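Local coordinates for paraflagellar rod component (Trypanosoma brucei, PDB 2Q0X), which is of unknown function but adopts the alpha/beta-hydrolase fold and is probably a component of the paraflagellar rod of the trypanosome flagellum, at residues V138-V143 and G221-P226; V215-V220 and R252-C257. All coordinates share one frame; numbering follows the deposited sequence.

Interaction 1 (V138-V143 and G221-P226); sequences VILHGV and GVIKVP
In the central, mostly parallel sheet of this alpha/beta-hydrolase fold, strand 135-143 meets the loop that leads into its parallel neighbour, strand 227-232, and the contact centres on Val138. Its backbone N gives a hydrogen bond of 3.0 Å to Pro226 O, close to straight at 163°. This bond leads directly into the pairing of the two strands, where Val138 and Leu140 bond to the backbone of Leu228.

Beside it lies a small apolar cluster. With CG1 of Val138 anti to the backbone N (chi1 176°), the other methyl, CG2, is left to touch both loop residues: Val225 CG2 at 4.0 Å, the two side chains crossing at about a right angle, and Ile223 CG2 at 4.2 Å. Farther along the strand, Leu140 CD1 meets Ile223 CD1 at 4.3 Å, methyl against methyl. From helix 119-128, Phe123 packs on Leu140 and Ile223, and Leu126 on Val138 and Ile223, so the loop joins the layer between sheet and helix. One directed backbone bond thus probably helps set the register where the chain enters strand 227-232, while the methyl contacts, loose and without direction, bury Ile223 in the core.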
loop_
_atom_site.group_PDB
_atom_site.type_symbol
_atom_site.label_atom_id
_atom_site.label_comp_id
_atom_site.label_asym_id
_atom_site.label_seq_id
_atom_site.Cartn_x
_atom_site.Cartn_y
_atom_site.Cartn_z
ATOM N N VAL A 138 14.276 -5.358 -19.817
ATOM C CA VAL A 138 12.900 -5.328 -19.407
ATOM C C VAL A 138 12.408 -6.769 -19.244
ATOM O O VAL A 138 12.687 -7.631 -20.066
ATOM C CB VAL A 138 12.031 -4.528 -20.410
ATOM C CG1 VAL A 138 10.587 -4.579 -20.013
ATOM C CG2 VAL A 138 12.530 -3.032 -20.508
ATOM N N ILE A 139 11.683 -7.016 -18.160
ATOM C CA ILE A 139 11.058 -8.308 -17.908
ATOM C C ILE A 139 9.587 -8.066 -17.626
ATOM O O ILE A 139 9.257 -7.325 -16.715
ATOM C CB ILE A 139 11.695 -9.032 -16.664
ATOM C CG1 ILE A 139 13.205 -9.228 -16.838
ATOM C CG2 ILE A 139 10.949 -10.347 -16.371
ATOM C CD1 ILE A 139 14.018 -9.185 -15.523
ATOM N N LEU A 140 8.713 -8.712 -18.381
ATOM C CA LEU A 140 7.288 -8.533 -18.187
ATOM C C LEU A 140 6.610 -9.878 -18.011
ATOM O O LEU A 140 6.833 -10.805 -18.781
ATOM C CB LEU A 140 6.656 -7.787 -19.368
ATOM C CG LEU A 140 7.291 -6.462 -19.815
ATOM C CD1 LEU A 140 6.683 -5.970 -21.124
ATOM C CD2 LEU A 140 7.207 -5.441 -18.748
ATOM N N HIS A 141 5.770 -9.965 -16.989
ATOM C CA HIS A 141 4.964 -11.159 -16.731
ATOM C C HIS A 141 3.515 -10.826 -16.954
ATOM O O HIS A 141 3.037 -9.763 -16.542
ATOM C CB HIS A 141 5.178 -11.713 -15.315
ATOM C CG HIS A 141 4.416 -12.978 -15.035
ATOM N ND1 HIS A 141 3.070 -12.984 -14.737
ATOM C CD2 HIS A 141 4.806 -14.274 -15.031
ATOM C CE1 HIS A 141 2.669 -14.227 -14.547
ATOM N NE2 HIS A 141 3.702 -15.030 -14.728
ATOM N N GLY A 142 2.823 -11.755 -17.613
ATOM C CA GLY A 142 1.385 -11.684 -17.713
ATOM C C GLY A 142 0.702 -13.022 -17.849
ATOM O O GLY A 142 1.262 -13.987 -18.390
ATOM N N VAL A 143 -0.523 -13.066 -17.339
ATOM C CA VAL A 143 -1.442 -14.170 -17.565
ATOM C C VAL A 143 -2.318 -13.793 -18.736
ATOM O O VAL A 143 -2.879 -12.710 -18.776
ATOM C CB VAL A 143 -2.337 -14.423 -16.355
ATOM C CG1 VAL A 143 -3.309 -15.607 -16.644
ATOM C CG2 VAL A 143 -1.474 -14.648 -15.086
ATOM N N GLY A 221 7.292 -2.321 -29.638
ATOM C CA GLY A 221 8.101 -1.441 -30.490
ATOM C C GLY A 221 8.867 -0.353 -29.756
ATOM O O GLY A 221 9.925 0.037 -30.216
ATOM N N VAL A 222 8.348 0.128 -28.609
ATOM C CA VAL A 222 9.035 1.153 -27.820
ATOM C C VAL A 222 10.186 0.601 -26.982
ATOM O O VAL A 222 10.981 1.365 -26.457
ATOM C CB VAL A 222 8.083 1.945 -26.898
ATOM C CG1 VAL A 222 6.911 2.566 -27.708
ATOM C CG2 VAL A 222 7.586 1.065 -25.717
ATOM N N ILE A 223 10.258 -0.714 -26.830
ATOM C CA ILE A 223 11.273 -1.378 -26.019
ATOM C C ILE A 223 12.492 -1.592 -26.902
ATOM O O ILE A 223 12.436 -2.349 -27.877
ATOM C CB ILE A 223 10.750 -2.751 -25.474
ATOM C CG1 ILE A 223 9.481 -2.566 -24.619
ATOM C CG2 ILE A 223 11.800 -3.471 -24.649
ATOM C CD1 ILE A 223 9.003 -3.858 -23.991
ATOM N N LYS A 224 13.586 -0.917 -26.566
ATOM C CA LYS A 224 14.778 -0.877 -27.416
ATOM C C LYS A 224 15.933 -1.674 -26.827
ATOM O O LYS A 224 17.069 -1.593 -27.309
ATOM C CB LYS A 224 15.247 0.564 -27.606
ATOM C CG LYS A 224 14.155 1.554 -28.009
ATOM C CD LYS A 224 13.547 1.196 -29.321
ATOM C CE LYS A 224 12.904 2.417 -29.985
ATOM N NZ LYS A 224 11.916 1.959 -31.011
ATOM N N VAL A 225 15.635 -2.459 -25.806
ATOM C CA VAL A 225 16.635 -3.242 -25.103
ATOM C C VAL A 225 16.096 -4.658 -24.962
ATOM O O VAL A 225 14.936 -4.908 -25.271
ATOM C CB VAL A 225 16.986 -2.599 -23.726
ATOM C CG1 VAL A 225 17.568 -1.187 -23.955
ATOM C CG2 VAL A 225 15.771 -2.581 -22.778
ATOM N N PRO A 226 16.945 -5.603 -24.526
ATOM C CA PRO A 226 16.481 -6.971 -24.421
ATOM C C PRO A 226 15.253 -7.170 -23.502
ATOM O O PRO A 226 15.124 -6.540 -22.442
ATOM C CB PRO A 226 17.717 -7.717 -23.915
ATOM C CG PRO A 226 18.881 -6.881 -24.361
ATOM C CD PRO A 226 18.377 -5.486 -24.181
#

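Interaction 2 (V215-V220 and R252-C257); sequences VLRRSV and RDHTGC
His254, in the last turn of helix 241-254, packs against the end of helix 213-218; both helices belong to the alpha/beta-hydrolase fold, and the second leads into the core strand 227-232. Starting at CB, the histidine meets Leu216 twice, with CB and CD1 of the leucine both 3.9 Å away. CG, anti to the carbonyl carbon (chi1 -60°), also lies near CD1, and that methyl comes closest at ND1, 3.5 Å. ND1 itself is hydrogen-bonded to Gly250 O, one turn back in its own helix, which helps fix the rotation of the ring.

At another corner of the imidazole, CD2 sits over the centre of the Arg217 guanidinium, 3.6 Å from CZ. The planes stand 81° apart, so the ring presents its edge to the flat face of the arginine, whose chain reaches this place through a bend at chi2. Phe213 stacks on the histidine as well.

Farther along, past the histidine, the two segments meet at the backbone. Val220 CB and CG2 rest on Thr255 OG1, which is itself hydrogen-bonded to Val251 O. The carbonyl of Val220 takes a CA-H...O contact from Thr255 and a hydrogen bond from Gly256 N, 3.2 Å long, its donor tilted 33° from the carbonyl plane.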
loop_
_atom_site.group_PDB
_atom_site.type_symbol
_atom_site.label_atom_id
_atom_site.label_comp_id
_atom_site.label_asym_id
_atom_site.label_seq_id
_atom_site.Cartn_x
_atom_site.Cartn_y
_atom_site.Cartn_z
ATOM N N VAL A 215 -0.486 -1.894 -33.604
ATOM C CA VAL A 215 -0.579 -1.788 -32.153
ATOM C C VAL A 215 0.747 -2.162 -31.491
ATOM O O VAL A 215 1.157 -1.527 -30.524
ATOM C CB VAL A 215 -1.705 -2.674 -31.564
ATOM C CG1 VAL A 215 -1.694 -2.601 -30.056
ATOM C CG2 VAL A 215 -3.059 -2.246 -32.109
ATOM N N LEU A 216 1.420 -3.174 -32.036
ATOM C CA LEU A 216 2.674 -3.643 -31.472
ATOM C C LEU A 216 3.770 -2.573 -31.480
ATOM O O LEU A 216 4.634 -2.579 -30.608
ATOM C CB LEU A 216 3.158 -4.904 -32.189
ATOM C CG LEU A 216 2.330 -6.186 -32.062
ATOM C CD1 LEU A 216 3.072 -7.285 -32.819
ATOM C CD2 LEU A 216 2.059 -6.587 -30.578
ATOM N N ARG A 217 3.719 -1.648 -32.439
ATOM C CA ARG A 217 4.703 -0.561 -32.510
ATOM C C ARG A 217 4.612 0.315 -31.289
ATOM O O ARG A 217 5.613 0.841 -30.837
ATOM C CB ARG A 217 4.493 0.334 -33.750
ATOM C CG ARG A 217 4.628 -0.359 -35.072
ATOM C CD ARG A 217 6.018 -1.009 -35.255
ATOM N NE ARG A 217 6.169 -1.482 -36.638
ATOM C CZ ARG A 217 7.206 -2.179 -37.104
ATOM N NH1 ARG A 217 8.250 -2.476 -36.349
ATOM N NH2 ARG A 217 7.191 -2.547 -38.365
ATOM N N ARG A 218 3.395 0.494 -30.795
ATOM C CA ARG A 218 3.126 1.299 -29.613
ATOM C C ARG A 218 3.463 0.596 -28.296
ATOM O O ARG A 218 3.631 1.256 -27.278
ATOM C CB ARG A 218 1.658 1.716 -29.610
ATOM C CG ARG A 218 1.292 2.712 -30.723
ATOM C CD ARG A 218 -0.217 2.825 -30.885
ATOM N NE ARG A 218 -0.742 2.100 -32.062
ATOM C CZ ARG A 218 -2.037 2.045 -32.401
ATOM N NH1 ARG A 218 -2.960 2.659 -31.656
ATOM N NH2 ARG A 218 -2.426 1.367 -33.485
ATOM N N SER A 219 3.534 -0.732 -28.316
ATOM C CA SER A 219 3.845 -1.541 -27.139
ATOM C C SER A 219 5.282 -2.071 -27.210
ATOM O O SER A 219 6.203 -1.368 -26.828
ATOM C CB SER A 219 2.806 -2.680 -26.957
ATOM O OG SER A 219 2.836 -3.648 -27.996
ATOM N N VAL A 220 5.490 -3.288 -27.715
ATOM C CA VAL A 220 6.849 -3.857 -27.770
ATOM C C VAL A 220 7.833 -3.051 -28.666
ATOM O O VAL A 220 9.055 -3.078 -28.453
ATOM C CB VAL A 220 6.838 -5.366 -28.148
ATOM C CG1 VAL A 220 6.125 -6.176 -27.040
ATOM C CG2 VAL A 220 6.196 -5.607 -29.526
ATOM N N ARG A 252 9.085 -10.982 -32.111
ATOM C CA ARG A 252 10.410 -10.883 -32.743
ATOM C C ARG A 252 10.522 -9.849 -33.852
ATOM O O ARG A 252 11.580 -9.208 -34.030
ATOM C CB ARG A 252 10.816 -12.216 -33.340
ATOM C CG ARG A 252 11.170 -13.257 -32.314
ATOM C CD ARG A 252 11.597 -14.520 -33.033
ATOM N NE ARG A 252 12.091 -15.562 -32.130
ATOM C CZ ARG A 252 12.375 -16.808 -32.507
ATOM N NH1 ARG A 252 12.208 -17.192 -33.773
ATOM N NH2 ARG A 252 12.820 -17.684 -31.610
ATOM N N ASP A 253 9.446 -9.720 -34.628
ATOM C CA ASP A 253 9.440 -8.838 -35.785
ATOM C C ASP A 253 9.115 -7.385 -35.448
ATOM O O ASP A 253 9.363 -6.488 -36.269
ATOM C CB ASP A 253 8.440 -9.350 -36.821
ATOM C CG ASP A 253 8.902 -10.620 -37.508
ATOM O OD1 ASP A 253 9.967 -11.154 -37.150
ATOM O OD2 ASP A 253 8.179 -11.096 -38.400
ATOM N N HIS A 254 8.533 -7.159 -34.270
ATOM C CA HIS A 254 8.028 -5.842 -33.904
ATOM C C HIS A 254 8.575 -5.263 -32.630
ATOM O O HIS A 254 8.311 -4.118 -32.334
ATOM C CB HIS A 254 6.497 -5.848 -33.907
ATOM C CG HIS A 254 5.923 -6.188 -35.246
ATOM N ND1 HIS A 254 5.351 -7.410 -35.524
ATOM C CD2 HIS A 254 5.892 -5.488 -36.401
ATOM C CE1 HIS A 254 4.974 -7.442 -36.789
ATOM N NE2 HIS A 254 5.299 -6.288 -37.346
ATOM N N THR A 255 9.376 -6.006 -31.882
ATOM C CA THR A 255 10.042 -5.402 -30.739
ATOM C C THR A 255 11.142 -4.472 -31.276
ATOM O O THR A 255 11.723 -4.756 -32.312
ATOM C CB THR A 255 10.597 -6.467 -29.781
ATOM O OG1 THR A 255 9.510 -7.269 -29.313
ATOM C CG2 THR A 255 11.304 -5.828 -28.564
ATOM N N GLY A 256 11.422 -3.380 -30.566
ATOM C CA GLY A 256 12.439 -2.419 -30.984
ATOM C C GLY A 256 13.870 -2.885 -30.765
ATOM O O GLY A 256 14.786 -2.136 -30.961
ATOM N N CYS A 257 14.046 -4.119 -30.316
ATOM C CA CYS A 257 15.347 -4.750 -30.166
ATOM C C CYS A 257 15.143 -6.210 -30.532
ATOM O O CYS A 257 14.138 -6.817 -30.131
ATOM C CB CYS A 257 15.806 -4.637 -28.717
ATOM S SG CYS A 257 17.254 -5.595 -28.237
#

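From the N terminus, strand 135-143 comes first; the chain then runs through several helices, with no further strand, before reaching 215-220 and, directly after it, 221-226. Interaction 1 closes this long excursion by bringing 221-226 back to the strand. Strand 227-232 and helix 241-254 follow, and interaction 2 closes a shorter loop at 252-257. The segments alternate, so the two contacts cross rather than nest. Their centres are about 9 Å apart, and they touch directly: Gly221 N lies 2.8 Å from Leu216 O, a probable hydrogen bond, and Cys257 CB packs on the backbone of Lys224 and Val225. Interaction 1 ties the entry of strand 227-232 to strand 135-143; interaction 2 ties the ends of helices 213-218 and 241-254 together.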